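Local coordinates for protein luciferase-like monooxygenase (Streptomyces bottropensis, PDB 7BIP) that probably acts as a luciferase-like monooxygenase of the TIM-barrel fold in the biosynthesis of the polyketide rishirilide, at residues A[5-10]-A[23-28]; A[19-24]-A[51-56]; A[59-64]-A[71-76]. All blocks are in the same frame, centred on the assembly; numbering follows the deposited sequence.

Contact 1: A[5-10]-A[23-28]. With CA (calcium ion), chain D; EDO (1,2-ethanediol), chain H.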
ATOM      1  N   ILE A   5      11.904 -11.793  10.654  1.00 11.13           N
ATOM      2  CA  ILE A   5      10.873 -12.782  10.373  1.00 12.80           C
ATOM      3  C   ILE A   5      10.297 -12.509   8.996  1.00 14.03           C
ATOM      4  O   ILE A   5      10.238 -11.365   8.534  1.00 16.68           O
ATOM      5  CB  ILE A   5       9.744 -12.803  11.421  1.00 14.42           C
ATOM      6  CG1 ILE A   5       9.030 -11.445  11.457  1.00 16.53           C
ATOM      7  CG2 ILE A   5      10.302 -13.213  12.802  1.00 14.17           C
ATOM      8  CD1 ILE A   5       7.646 -11.495  12.123  1.00 18.64           C
ATOM      9  N   ASN A   6       9.892 -13.587   8.334  1.00 13.32           N
ATOM     10  CA  ASN A   6       9.233 -13.535   7.044  1.00 14.10           C
ATOM     11  C   ASN A   6       7.806 -14.018   7.242  1.00 13.82           C
ATOM     12  O   ASN A   6       7.565 -14.986   7.976  1.00 15.81           O
ATOM     13  CB  ASN A   6       9.971 -14.411   6.026  1.00 14.86           C
ATOM     14  CG  ASN A   6       9.612 -14.084   4.587  1.00 20.17           C
ATOM     15  OD1 ASN A   6       8.640 -13.383   4.318  1.00 23.49           O
ATOM     16  ND2 ASN A   6      10.399 -14.611   3.649  1.00 18.85           N
ATOM     17  N   LEU A   7       6.864 -13.321   6.625  1.00 14.30           N
ATOM     18  CA  LEU A   7       5.437 -13.609   6.775  1.00 11.56           C
ATOM     19  C   LEU A   7       4.883 -13.960   5.394  1.00 16.85           C
ATOM     20  O   LEU A   7       4.162 -13.188   4.763  1.00 25.71           O
ATOM     21  CB  LEU A   7       4.695 -12.420   7.418  1.00 11.19           C
ATOM     22  CG  LEU A   7       5.105 -12.166   8.872  1.00 15.00           C
ATOM     23  CD1 LEU A   7       4.536 -10.847   9.417  1.00 17.32           C
ATOM     24  CD2 LEU A   7       4.726 -13.360   9.785  1.00 16.38           C
ATOM     25  N   PHE A   8       5.253 -15.142   4.925  1.00 22.59           N
ATOM     26  CA  PHE A   8       4.847 -15.639   3.618  1.00 20.70           C
ATOM     27  C   PHE A   8       3.568 -16.434   3.817  1.00 22.07           C
ATOM     28  O   PHE A   8       3.608 -17.505   4.431  1.00 22.53           O
ATOM     29  CB  PHE A   8       5.953 -16.525   3.054  1.00 20.39           C
ATOM     30  CG  PHE A   8       5.791 -16.917   1.603  1.00 23.72           C
ATOM     31  CD1 PHE A   8       6.849 -16.755   0.720  1.00 32.29           C
ATOM     32  CD2 PHE A   8       4.628 -17.500   1.134  1.00 20.81           C
ATOM     33  CE1 PHE A   8       6.733 -17.126  -0.609  1.00 30.52           C
ATOM     34  CE2 PHE A   8       4.511 -17.877  -0.196  1.00 21.24           C
ATOM     35  CZ  PHE A   8       5.567 -17.688  -1.062  1.00 24.04           C
ATOM     36  N   PRO A   9       2.416 -15.980   3.306  1.00 16.72           N
ATOM     37  CA  PRO A   9       1.174 -16.745   3.505  1.00 16.80           C
ATOM     38  C   PRO A   9       1.084 -17.932   2.551  1.00 17.72           C
ATOM     39  O   PRO A   9       1.258 -17.793   1.340  1.00 18.14           O
ATOM     40  CB  PRO A   9       0.075 -15.716   3.217  1.00 16.86           C
ATOM     41  CG  PRO A   9       0.702 -14.769   2.263  1.00 22.16           C
ATOM     42  CD  PRO A   9       2.181 -14.707   2.605  1.00 22.05           C
ATOM     43  N   THR A  10       0.821 -19.112   3.108  1.00 21.11           N
ATOM     44  CA  THR A  10       0.514 -20.313   2.333  1.00 25.07           C
ATOM     45  C   THR A  10      -0.785 -20.833   2.926  1.00 28.36           C
ATOM     46  O   THR A  10      -0.788 -21.741   3.761  1.00 31.61           O
ATOM     47  CB  THR A  10       1.645 -21.347   2.391  1.00 27.88           C
ATOM     48  OG1 THR A  10       2.046 -21.548   3.753  1.00 31.29           O
ATOM     49  CG2 THR A  10       2.825 -20.858   1.615  1.00 23.34           C
ATOM     50  N   GLU A  23      -4.747  -9.871  11.035  1.00 11.14           N
ATOM     51  CA  GLU A  23      -4.617  -9.506  12.440  1.00 16.38           C
ATOM     52  C   GLU A  23      -3.453 -10.242  13.077  1.00 14.06           C
ATOM     53  O   GLU A  23      -2.672  -9.651  13.830  1.00 14.11           O
ATOM     54  CB  GLU A  23      -5.907  -9.810  13.194  1.00 17.64           C
ATOM     55  CG  GLU A  23      -5.869  -9.300  14.615  1.00 31.05           C
ATOM     56  CD  GLU A  23      -6.959  -9.890  15.473  1.00 37.20           C
ATOM     57  OE1 GLU A  23      -8.129  -9.851  15.046  1.00 31.33           O
ATOM     58  OE2 GLU A  23      -6.639 -10.387  16.574  1.00 40.54           O
ATOM     59  N   GLU A  24      -3.314 -11.536  12.773  1.00 14.39           N
ATOM     60  CA  GLU A  24      -2.238 -12.323  13.356  1.00 14.11           C
ATOM     61  C   GLU A  24      -0.885 -11.874  12.829  1.00 12.74           C
ATOM     62  O   GLU A  24       0.080 -11.767  13.594  1.00 13.23           O
ATOM     63  CB  GLU A  24      -2.478 -13.810  13.075  1.00 12.94           C
ATOM     64  CG  GLU A  24      -3.655 -14.368  13.869  1.00 15.06           C
ATOM     65  CD  GLU A  24      -3.939 -15.824  13.569  1.00 20.93           C
ATOM     66  OE1 GLU A  24      -3.240 -16.402  12.723  1.00 21.00           O
ATOM     67  OE2 GLU A  24      -4.871 -16.378  14.184  1.00 24.15           O
ATOM     68  N   SER A  25      -0.790 -11.594  11.525  1.00 12.68           N
ATOM     69  CA  SER A  25       0.497 -11.184  10.976  1.00 11.05           C
ATOM     70  C   SER A  25       0.946  -9.845  11.544  1.00 10.77           C
ATOM     71  O   SER A  25       2.142  -9.646  11.797  1.00 12.33           O
ATOM     72  CB  SER A  25       0.423 -11.119   9.452  1.00 16.97           C
ATOM     73  OG  SER A  25       0.543 -12.426   8.925  1.00 20.62           O
ATOM     74  N   LEU A  26       0.021  -8.893  11.707  1.00 12.48           N
ATOM     75  CA  LEU A  26       0.413  -7.619  12.305  1.00 12.75           C
ATOM     76  C   LEU A  26       0.858  -7.798  13.756  1.00 13.92           C
ATOM     77  O   LEU A  26       1.778  -7.111  14.218  1.00 14.16           O
ATOM     78  CB  LEU A  26      -0.728  -6.598  12.213  1.00 13.88           C
ATOM     79  CG  LEU A  26      -0.970  -6.034  10.811  1.00 14.56           C
ATOM     80  CD1 LEU A  26      -2.266  -5.230  10.765  1.00 17.93           C
ATOM     81  CD2 LEU A  26       0.210  -5.173  10.348  1.00 14.81           C
ATOM     82  N   ARG A  27       0.230  -8.721  14.488  1.00 12.02           N
ATOM     83  CA  ARG A  27       0.662  -8.964  15.862  1.00 12.76           C
ATOM     84  C   ARG A  27       2.046  -9.608  15.902  1.00 12.94           C
ATOM     85  O   ARG A  27       2.847  -9.300  16.796  1.00 13.34           O
ATOM     86  CB  ARG A  27      -0.366  -9.829  16.591  1.00 12.13           C
ATOM     87  CG  ARG A  27      -0.011 -10.183  18.035  1.00 17.38           C
ATOM     88  CD  ARG A  27       0.363  -8.956  18.853  1.00 21.91           C
ATOM     89  NE  ARG A  27       1.016  -9.340  20.111  1.00 24.65           N
ATOM     90  CZ  ARG A  27       1.856  -8.565  20.782  1.00 30.72           C
ATOM     91  NH1 ARG A  27       2.150  -7.352  20.330  1.00 27.86           N
ATOM     92  NH2 ARG A  27       2.403  -9.001  21.909  1.00 37.85           N
ATOM     93  N   LEU A  28       2.354 -10.493  14.935  1.00 12.61           N
ATOM     94  CA  LEU A  28       3.704 -11.052  14.866  1.00 11.91           C
ATOM     95  C   LEU A  28       4.730  -9.979  14.515  1.00 12.25           C
ATOM     96  O   LEU A  28       5.869 -10.014  15.003  1.00 13.58           O
ATOM     97  CB  LEU A  28       3.757 -12.201  13.857  1.00 12.82           C
ATOM     98  CG  LEU A  28       2.914 -13.423  14.250  1.00 13.06           C
ATOM     99  CD1 LEU A  28       2.772 -14.379  13.094  1.00 12.88           C
ATOM    100  CD2 LEU A  28       3.512 -14.144  15.454  1.00 11.83           C
TER
HETATM  101 CA    CA D 402      -8.808 -10.991  17.072  0.64 18.78          CA
HETATM  102  C1  EDO H 406      -3.428 -11.460  17.719  1.00 45.10           C
HETATM  103  O1  EDO H 406      -4.222 -10.285  17.910  1.00 46.65           O
HETATM  104  C2  EDO H 406      -4.307 -12.625  17.292  1.00 42.71           C
HETATM  105  O2  EDO H 406      -4.949 -13.182  18.443  1.00 46.53           O
HETATM  106  O   HOH W   1      -7.133 -11.630  18.605  1.00 38.88           O

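Contact 2: A[19-24]-A[51-56]. With CA (calcium ion), chain D; EDO (1,2-ethanediol), chain H.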
ATOM      1  N   GLY A  19      -9.114 -11.979   7.231  1.00 12.24           N
ATOM      2  CA  GLY A  19      -9.193 -11.110   8.393  1.00 12.45           C
ATOM      3  C   GLY A  19      -8.352 -11.635   9.541  1.00 14.89           C
ATOM      4  O   GLY A  19      -7.579 -10.897  10.163  1.00 14.74           O
ATOM      5  N   GLN A  20      -8.477 -12.933   9.830  1.00 13.75           N
ATOM      6  CA  GLN A  20      -7.654 -13.515  10.880  1.00 12.81           C
ATOM      7  C   GLN A  20      -6.177 -13.483  10.505  1.00 13.95           C
ATOM      8  O   GLN A  20      -5.325 -13.159  11.347  1.00 13.81           O
ATOM      9  CB  GLN A  20      -8.115 -14.947  11.171  1.00 17.81           C
ATOM     10  CG  GLN A  20      -7.344 -15.601  12.296  1.00 19.68           C
ATOM     11  CD  GLN A  20      -7.733 -17.047  12.508  1.00 35.23           C
ATOM     12  OE1 GLN A  20      -8.731 -17.522  11.962  1.00 36.29           O
ATOM     13  NE2 GLN A  20      -6.940 -17.760  13.298  1.00 44.01           N
ATOM     14  N   HIS A  21      -5.853 -13.821   9.250  1.00 13.10           N
ATOM     15  CA  HIS A  21      -4.464 -13.816   8.805  1.00 14.13           C
ATOM     16  C   HIS A  21      -3.813 -12.462   9.043  1.00 15.02           C
ATOM     17  O   HIS A  21      -2.680 -12.381   9.540  1.00 15.34           O
ATOM     18  CB  HIS A  21      -4.376 -14.172   7.322  1.00 14.56           C
ATOM     19  CG  HIS A  21      -3.044 -13.844   6.719  1.00 16.98           C
ATOM     20  ND1 HIS A  21      -1.914 -14.597   6.958  1.00 19.19           N
ATOM     21  CD2 HIS A  21      -2.654 -12.819   5.925  1.00 16.37           C
ATOM     22  CE1 HIS A  21      -0.888 -14.059   6.322  1.00 19.10           C
ATOM     23  NE2 HIS A  21      -1.313 -12.980   5.685  1.00 17.66           N
ATOM     24  N   PHE A  22      -4.507 -11.376   8.681  1.00 12.56           N
ATOM     25  CA  PHE A  22      -3.837 -10.085   8.768  1.00 13.41           C
ATOM     26  C   PHE A  22      -3.742  -9.594  10.198  1.00 13.99           C
ATOM     27  O   PHE A  22      -2.730  -8.994  10.558  1.00 14.29           O
ATOM     28  CB  PHE A  22      -4.519  -9.059   7.852  1.00 10.41           C
ATOM     29  CG  PHE A  22      -4.076  -9.194   6.414  1.00 11.45           C
ATOM     30  CD1 PHE A  22      -2.784  -8.847   6.049  1.00 13.86           C
ATOM     31  CD2 PHE A  22      -4.923  -9.730   5.449  1.00 15.46           C
ATOM     32  CE1 PHE A  22      -2.343  -9.005   4.738  1.00 16.47           C
ATOM     33  CE2 PHE A  22      -4.489  -9.891   4.131  1.00 14.11           C
ATOM     34  CZ  PHE A  22      -3.204  -9.528   3.777  1.00 16.21           C
ATOM     35  N   GLU A  23      -4.747  -9.871  11.035  1.00 11.14           N
ATOM     36  CA  GLU A  23      -4.617  -9.506  12.440  1.00 16.38           C
ATOM     37  C   GLU A  23      -3.453 -10.242  13.077  1.00 14.06           C
ATOM     38  O   GLU A  23      -2.672  -9.651  13.830  1.00 14.11           O
ATOM     39  CB  GLU A  23      -5.907  -9.810  13.194  1.00 17.64           C
ATOM     40  CG  GLU A  23      -5.869  -9.300  14.615  1.00 31.05           C
ATOM     41  CD  GLU A  23      -6.959  -9.890  15.473  1.00 37.20           C
ATOM     42  OE1 GLU A  23      -8.129  -9.851  15.046  1.00 31.33           O
ATOM     43  OE2 GLU A  23      -6.639 -10.387  16.574  1.00 40.54           O
ATOM     44  N   GLU A  24      -3.314 -11.536  12.773  1.00 14.39           N
ATOM     45  CA  GLU A  24      -2.238 -12.323  13.356  1.00 14.11           C
ATOM     46  C   GLU A  24      -0.885 -11.874  12.829  1.00 12.74           C
ATOM     47  O   GLU A  24       0.080 -11.767  13.594  1.00 13.23           O
ATOM     48  CB  GLU A  24      -2.478 -13.810  13.075  1.00 12.94           C
ATOM     49  CG  GLU A  24      -3.655 -14.368  13.869  1.00 15.06           C
ATOM     50  CD  GLU A  24      -3.939 -15.824  13.569  1.00 20.93           C
ATOM     51  OE1 GLU A  24      -3.240 -16.402  12.723  1.00 21.00           O
ATOM     52  OE2 GLU A  24      -4.871 -16.378  14.184  1.00 24.15           O
ATOM     53  N   GLY A  51       1.120 -17.770  -1.395  1.00 15.74           N
ATOM     54  CA  GLY A  51       1.477 -16.367  -1.435  1.00 14.15           C
ATOM     55  C   GLY A  51       0.344 -15.406  -1.729  1.00 14.35           C
ATOM     56  O   GLY A  51       0.528 -14.193  -1.558  1.00 13.83           O
ATOM     57  N   GLY A  52      -0.822 -15.901  -2.155  1.00 13.28           N
ATOM     58  CA  GLY A  52      -1.819 -15.044  -2.790  1.00 12.66           C
ATOM     59  C   GLY A  52      -2.550 -14.090  -1.865  1.00 12.08           C
ATOM     60  O   GLY A  52      -3.172 -13.139  -2.356  1.00 14.28           O
ATOM     61  N   TYR A  53      -2.514 -14.323  -0.548  1.00 12.51           N
ATOM     62  CA  TYR A  53      -3.003 -13.306   0.384  1.00 10.07           C
ATOM     63  C   TYR A  53      -2.156 -12.049   0.356  1.00 13.43           C
ATOM     64  O   TYR A  53      -2.550 -11.048   0.964  1.00 15.38           O
ATOM     65  CB  TYR A  53      -3.034 -13.822   1.822  1.00 12.25           C
ATOM     66  CG  TYR A  53      -4.243 -14.650   2.184  1.00 10.70           C
ATOM     67  CD1 TYR A  53      -5.032 -15.248   1.198  1.00 13.87           C
ATOM     68  CD2 TYR A  53      -4.597 -14.856   3.508  1.00 11.23           C
ATOM     69  CE1 TYR A  53      -6.135 -16.019   1.532  1.00 17.43           C
ATOM     70  CE2 TYR A  53      -5.708 -15.629   3.850  1.00 13.48           C
ATOM     71  CZ  TYR A  53      -6.466 -16.213   2.858  1.00 16.27           C
ATOM     72  OH  TYR A  53      -7.565 -16.980   3.192  1.00 17.79           O
ATOM     73  N   SER A  54      -1.009 -12.053  -0.323  1.00 12.39           N
ATOM     74  CA  SER A  54      -0.160 -10.867  -0.371  1.00 13.30           C
ATOM     75  C   SER A  54       0.131 -10.445  -1.814  1.00 12.09           C
ATOM     76  O   SER A  54       1.271 -10.542  -2.286  1.00 13.83           O
ATOM     77  CB  SER A  54       1.131 -11.110   0.406  1.00 11.99           C
ATOM     78  OG  SER A  54       1.852  -9.885   0.486  1.00 15.29           O
ATOM     79  N   PRO A  55      -0.873  -9.919  -2.527  1.00 11.62           N
ATOM     80  CA  PRO A  55      -0.609  -9.365  -3.871  1.00 12.52           C
ATOM     81  C   PRO A  55       0.146  -8.044  -3.843  1.00 13.66           C
ATOM     82  O   PRO A  55       0.667  -7.638  -4.890  1.00 14.97           O
ATOM     83  CB  PRO A  55      -2.018  -9.184  -4.459  1.00 15.13           C
ATOM     84  CG  PRO A  55      -2.912  -9.009  -3.254  1.00 12.91           C
ATOM     85  CD  PRO A  55      -2.306  -9.879  -2.175  1.00 11.93           C
ATOM     86  N   ASP A  56       0.246  -7.388  -2.688  1.00 11.92           N
ATOM     87  CA  ASP A  56       0.913  -6.086  -2.590  1.00 12.39           C
ATOM     88  C   ASP A  56       1.618  -5.998  -1.239  1.00 12.90           C
ATOM     89  O   ASP A  56       1.023  -5.587  -0.237  1.00 14.20           O
ATOM     90  CB  ASP A  56      -0.087  -4.941  -2.752  1.00 13.04           C
ATOM     91  CG  ASP A  56       0.578  -3.618  -3.020  1.00 21.52           C
ATOM     92  OD1 ASP A  56       1.002  -3.381  -4.167  1.00 22.16           O
ATOM     93  OD2 ASP A  56       0.665  -2.808  -2.085  1.00 20.58           O
TER
HETATM   94 CA    CA D 402      -8.808 -10.991  17.072  0.64 18.78          CA
HETATM   95  C1  EDO H 406      -3.428 -11.460  17.719  1.00 45.10           C
HETATM   96  O1  EDO H 406      -4.222 -10.285  17.910  1.00 46.65           O
HETATM   97  C2  EDO H 406      -4.307 -12.625  17.292  1.00 42.71           C
HETATM   98  O2  EDO H 406      -4.949 -13.182  18.443  1.00 46.53           O
HETATM   99  O   HOH W   2      -0.489 -11.309   3.479  1.00 24.46           O
HETATM  100  O   HOH W   1      -7.133 -11.630  18.605  1.00 38.88           O

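Contact 3: A[59-64]-A[71-76]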
ATOM      1  N   THR A  59       1.440  -2.768   0.952  1.00 11.26           N
ATOM      2  CA  THR A  59       0.237  -2.475   1.735  1.00 11.78           C
ATOM      3  C   THR A  59       0.332  -3.086   3.126  1.00 11.99           C
ATOM      4  O   THR A  59       0.034  -2.419   4.128  1.00 13.33           O
ATOM      5  CB  THR A  59      -1.015  -2.991   1.006  1.00 12.03           C
ATOM      6  OG1 THR A  59      -1.157  -2.297  -0.240  1.00 13.35           O
ATOM      7  CG2 THR A  59      -2.281  -2.753   1.841  1.00 14.21           C
ATOM      8  N   PHE A  60       0.792  -4.340   3.214  1.00 11.34           N
ATOM      9  CA  PHE A  60       1.010  -4.926   4.533  1.00 11.80           C
ATOM     10  C   PHE A  60       2.131  -4.211   5.281  1.00  9.53           C
ATOM     11  O   PHE A  60       2.014  -3.931   6.482  1.00 10.39           O
ATOM     12  CB  PHE A  60       1.336  -6.416   4.430  1.00 11.95           C
ATOM     13  CG  PHE A  60       1.728  -7.004   5.751  1.00 12.57           C
ATOM     14  CD1 PHE A  60       0.748  -7.331   6.674  1.00 13.99           C
ATOM     15  CD2 PHE A  60       3.063  -7.164   6.098  1.00 11.27           C
ATOM     16  CE1 PHE A  60       1.078  -7.840   7.927  1.00 14.49           C
ATOM     17  CE2 PHE A  60       3.412  -7.679   7.352  1.00 11.20           C
ATOM     18  CZ  PHE A  60       2.411  -8.018   8.266  1.00 15.77           C
ATOM     19  N   LEU A  61       3.254  -3.960   4.606  1.00 10.67           N
ATOM     20  CA  LEU A  61       4.399  -3.396   5.321  1.00  9.79           C
ATOM     21  C   LEU A  61       4.134  -1.969   5.813  1.00 11.69           C
ATOM     22  O   LEU A  61       4.727  -1.549   6.806  1.00 12.87           O
ATOM     23  CB  LEU A  61       5.647  -3.445   4.441  1.00 10.50           C
ATOM     24  CG  LEU A  61       6.157  -4.857   4.136  1.00 11.40           C
ATOM     25  CD1 LEU A  61       7.221  -4.791   3.050  1.00 15.31           C
ATOM     26  CD2 LEU A  61       6.674  -5.566   5.403  1.00 12.26           C
ATOM     27  N   ALA A  62       3.253  -1.205   5.152  1.00 10.57           N
ATOM     28  CA  ALA A  62       2.907   0.111   5.692  1.00 10.59           C
ATOM     29  C   ALA A  62       2.132  -0.018   7.001  1.00 12.76           C
ATOM     30  O   ALA A  62       2.384   0.730   7.959  1.00 11.99           O
ATOM     31  CB  ALA A  62       2.110   0.909   4.660  1.00 13.37           C
ATOM     32  N   ALA A  63       1.218  -0.987   7.070  1.00 11.63           N
ATOM     33  CA  ALA A  63       0.527  -1.272   8.324  1.00  9.52           C
ATOM     34  C   ALA A  63       1.512  -1.752   9.386  1.00 11.65           C
ATOM     35  O   ALA A  63       1.490  -1.277  10.525  1.00 13.25           O
ATOM     36  CB  ALA A  63      -0.575  -2.304   8.094  1.00 11.54           C
ATOM     37  N   ALA A  64       2.389  -2.701   9.027  1.00  9.38           N
ATOM     38  CA  ALA A  64       3.402  -3.178   9.972  1.00 11.20           C
ATOM     39  C   ALA A  64       4.293  -2.040  10.461  1.00 11.43           C
ATOM     40  O   ALA A  64       4.601  -1.948  11.656  1.00 12.27           O
ATOM     41  CB  ALA A  64       4.255  -4.279   9.326  1.00 11.34           C
ATOM     42  N   VAL A  71      11.917  -2.263  14.209  1.00 13.01           N
ATOM     43  CA  VAL A  71      12.133  -3.330  13.243  1.00 14.91           C
ATOM     44  C   VAL A  71      12.173  -2.756  11.820  1.00 14.40           C
ATOM     45  O   VAL A  71      11.401  -1.856  11.466  1.00 14.00           O
ATOM     46  CB  VAL A  71      11.020  -4.379  13.442  1.00 18.90           C
ATOM     47  CG1 VAL A  71       9.674  -3.908  12.864  1.00 15.83           C
ATOM     48  CG2 VAL A  71      11.417  -5.722  12.941  1.00 26.24           C
ATOM     49  N   ARG A  72      13.084  -3.261  10.996  1.00 14.62           N
ATOM     50  CA  ARG A  72      13.071  -2.832   9.602  1.00 13.97           C
ATOM     51  C   ARG A  72      11.953  -3.542   8.834  1.00 15.38           C
ATOM     52  O   ARG A  72      11.418  -4.562   9.269  1.00 12.60           O
ATOM     53  CB  ARG A  72      14.433  -3.085   8.950  1.00 14.79           C
ATOM     54  CG  ARG A  72      15.574  -2.300   9.638  1.00 18.44           C
ATOM     55  CD  ARG A  72      16.846  -2.247   8.784  1.00 16.25           C
ATOM     56  NE  ARG A  72      16.684  -1.438   7.570  1.00 17.97           N
ATOM     57  CZ  ARG A  72      16.698  -0.106   7.533  1.00 17.50           C
ATOM     58  NH1 ARG A  72      16.863   0.599   8.644  1.00 18.38           N
ATOM     59  NH2 ARG A  72      16.535   0.520   6.371  1.00 14.45           N
ATOM     60  N   LEU A  73      11.580  -2.965   7.691  1.00 12.24           N
ATOM     61  CA  LEU A  73      10.546  -3.521   6.820  1.00 14.34           C
ATOM     62  C   LEU A  73      11.189  -3.882   5.490  1.00 12.85           C
ATOM     63  O   LEU A  73      11.854  -3.044   4.882  1.00 11.90           O
ATOM     64  CB  LEU A  73       9.405  -2.511   6.593  1.00 13.64           C
ATOM     65  CG  LEU A  73       8.542  -2.053   7.771  1.00 15.00           C
ATOM     66  CD1 LEU A  73       8.129  -3.215   8.689  1.00 14.24           C
ATOM     67  CD2 LEU A  73       9.260  -0.989   8.568  1.00 13.33           C
ATOM     68  N   VAL A  74      10.999  -5.121   5.028  1.00 12.14           N
ATOM     69  CA  VAL A  74      11.709  -5.592   3.839  1.00 13.19           C
ATOM     70  C   VAL A  74      10.741  -6.242   2.859  1.00 12.49           C
ATOM     71  O   VAL A  74       9.983  -7.143   3.233  1.00 12.23           O
ATOM     72  CB  VAL A  74      12.829  -6.585   4.202  1.00 14.61           C
ATOM     73  CG1 VAL A  74      13.682  -6.898   2.956  1.00 15.15           C
ATOM     74  CG2 VAL A  74      13.689  -6.041   5.337  1.00 12.57           C
ATOM     75  N   THR A  75      10.791  -5.818   1.595  1.00 13.08           N
ATOM     76  CA  THR A  75      10.061  -6.545   0.561  1.00 12.03           C
ATOM     77  C   THR A  75      10.888  -7.745   0.108  1.00 12.66           C
ATOM     78  O   THR A  75      12.073  -7.614  -0.212  1.00 15.48           O
ATOM     79  CB  THR A  75       9.714  -5.646  -0.635  1.00 13.66           C
ATOM     80  OG1 THR A  75      10.892  -5.053  -1.203  1.00 13.89           O
ATOM     81  CG2 THR A  75       8.761  -4.537  -0.209  1.00 13.92           C
ATOM     82  N   GLY A  76      10.273  -8.924   0.131  1.00 13.94           N
ATOM     83  CA  GLY A  76      10.924 -10.132  -0.334  1.00 14.43           C
ATOM     84  C   GLY A  76       9.983 -10.974  -1.181  1.00 16.70           C
ATOM     85  O   GLY A  76       9.554 -12.046  -0.744  1.00 18.57           O
TER

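Contact 1: A[5-10]-A[23-28]
Leu7 CA comes within 6.9 Å of Ser25 CA, and Ile5 CA within 8.6 Å of Leu28 CA, so the end of strand 2-6 and the residues just after it run beside the inner flank of helix 18-35. Leu7 does most of the touching, and its two methyls divide the work. CD1 is directed at the helix backbone, 3.6 Å from Ser25 O and 4.1 Å from Ser25 CB. CD2 meets CD1 of Leu28 at 4.0 Å, the two side chains meeting at a slant, one turn of helix further on. Ile5 reaches the same side with its longer branch. CG1 sits between the backbone N and the carbonyl carbon (chi1 61°), and from there the extended chain carries CD1 to 3.7 Å from Leu28 O. Both Leu7 and Leu28 also rest on Ile326, and Phe60 of helix 57-67 touches Leu7 and Ser25. Glu23 belongs to another flank of the helix, turned from the strand and next to Gln100 of the second subunit. With CG anti to the backbone N (chi1 -173°), its extended chain reaches a calcium ion and grips it with both carboxylate oxygens, OE1 at 2.4 Å and OE2 at 2.3 Å from the metal. A water is a third ligand of the metal, and a 1,2-ethanediol, probably from the crystallisation liquor, donates a hydrogen bond to OE2. The helix thus separates two chemistries: the buried side is held by methyls packed on aliphatic carbons and carbonyl oxygens, an association that rests on fit of shape, whereas the charge of Glu23 and its metal is kept on the other side, away from the barrel strand.

Contact 2: A[19-24]-A[51-56]
Tyr53 points one edge of its ring at the face of His21, a T-shaped stack that fastens the start of helix 18-35 to the loop between strand 39-42 and helix 57-67 of the TIM barrel. The ring centroids are 5.4 Å apart and the planes stand at 72°, with Tyr53 CD2 3.7 Å from His21 CG. The imidazole gets there because its CG lies anti to the backbone N (chi1 165°), which carries the ring out from the helix to meet the tyrosine edge. The two side chains run in roughly opposite senses, each passing alongside the other. Phe22 lies beneath the imidazole edge: His21 CD2 sits 3.7 Å above the centre of its ring, while the far edge of that ring meets the loop backbone, where Tyr53 O lies near the ring plane, 3.3 Å from Phe22 CZ. The phenol end of Tyr53 is bonded elsewhere, its OH to the carbonyl of Lys16. That residue's NZ forms a salt bridge with Glu24 OE1, and Gln20 NE2 gives an almost straight hydrogen bond of 2.6 Å to Glu24 OE2, reaching it from 37° above the carboxylate plane. An alanine in place of Glu24 would probably leave the Lys16 ammonium without this counter-charge and the Gln20 amide free to turn. Between helix and loop a water lies in the imidazole plane, 2.9 Å from His21 NE2, and donates a weak hydrogen bond of 3.3 Å to Tyr53 O.

Contact 3: A[59-64]-A[71-76]
Leu61 and Leu73 bring helix 57-67 and strand 72-78 together, their CA atoms 6.3 Å apart. The short segments are almost exactly antiparallel, at 176°, with 9.0 Å between axes. The Leu61 side chain leaves the helix with CB directed at the strand. CG is anti to the carbonyl carbon (chi1 -67°), and chi2 of 169° extends CD1 outward, anti to CA, while CD2 folds back. CD2 stays nearer the base and faces Leu73 CB at 4.3 Å. CD1, the other tip, goes further along the strand and meets two groups: Val74 O at 3.6 Å and the methyl CG2 of Thr75, also at 3.6 Å, the leucine and threonine side chains lying roughly crosswise. This methyl is available to the leucine while the hydroxyl of Thr75 is engaged with the carbonyl of Gly106, on the adjacent strand 103-107. Leu73 answers from the strand: its CG rests 4.0 Å from Leu61 O, and its CD1 touches Ala64 CB at 4.1 Å, one turn down the helix. Val74 points its side chain the other way, onto His39 and Lys41 of strand 39-42. On another flank the same helix packs against the second subunit, with Phe60 on Met94 of that subunit and Ala63 on its Ala62. A helix lying antiparallel over the strand that follows it, with leucines filling the interface, is the second half of a beta-alpha-beta crossover, the unit repeated round a TIM barrel.

The three contacts lie in the first beta-alpha-beta units of the barrel. Contact 1 and contact 2 have centres about 8 Å apart and share helix 18-35, contact 1 joining it to strand 2-6 and contact 2 to the loop 51-56. Pro9 ties them, through a probable hydrogen bond from Gly51 N to its carbonyl and by packing on His21 and Tyr53. Contact 3 comes later in the chain, about 10 Å from contact 1 and about 13 Å from contact 2 between centres, and reaches the same parallel sheet. Phe60 is the meeting point, touching Leu7, Ser25, Leu26 and Phe22. The first two beta-alpha units are thus packed together, and both border the second subunit.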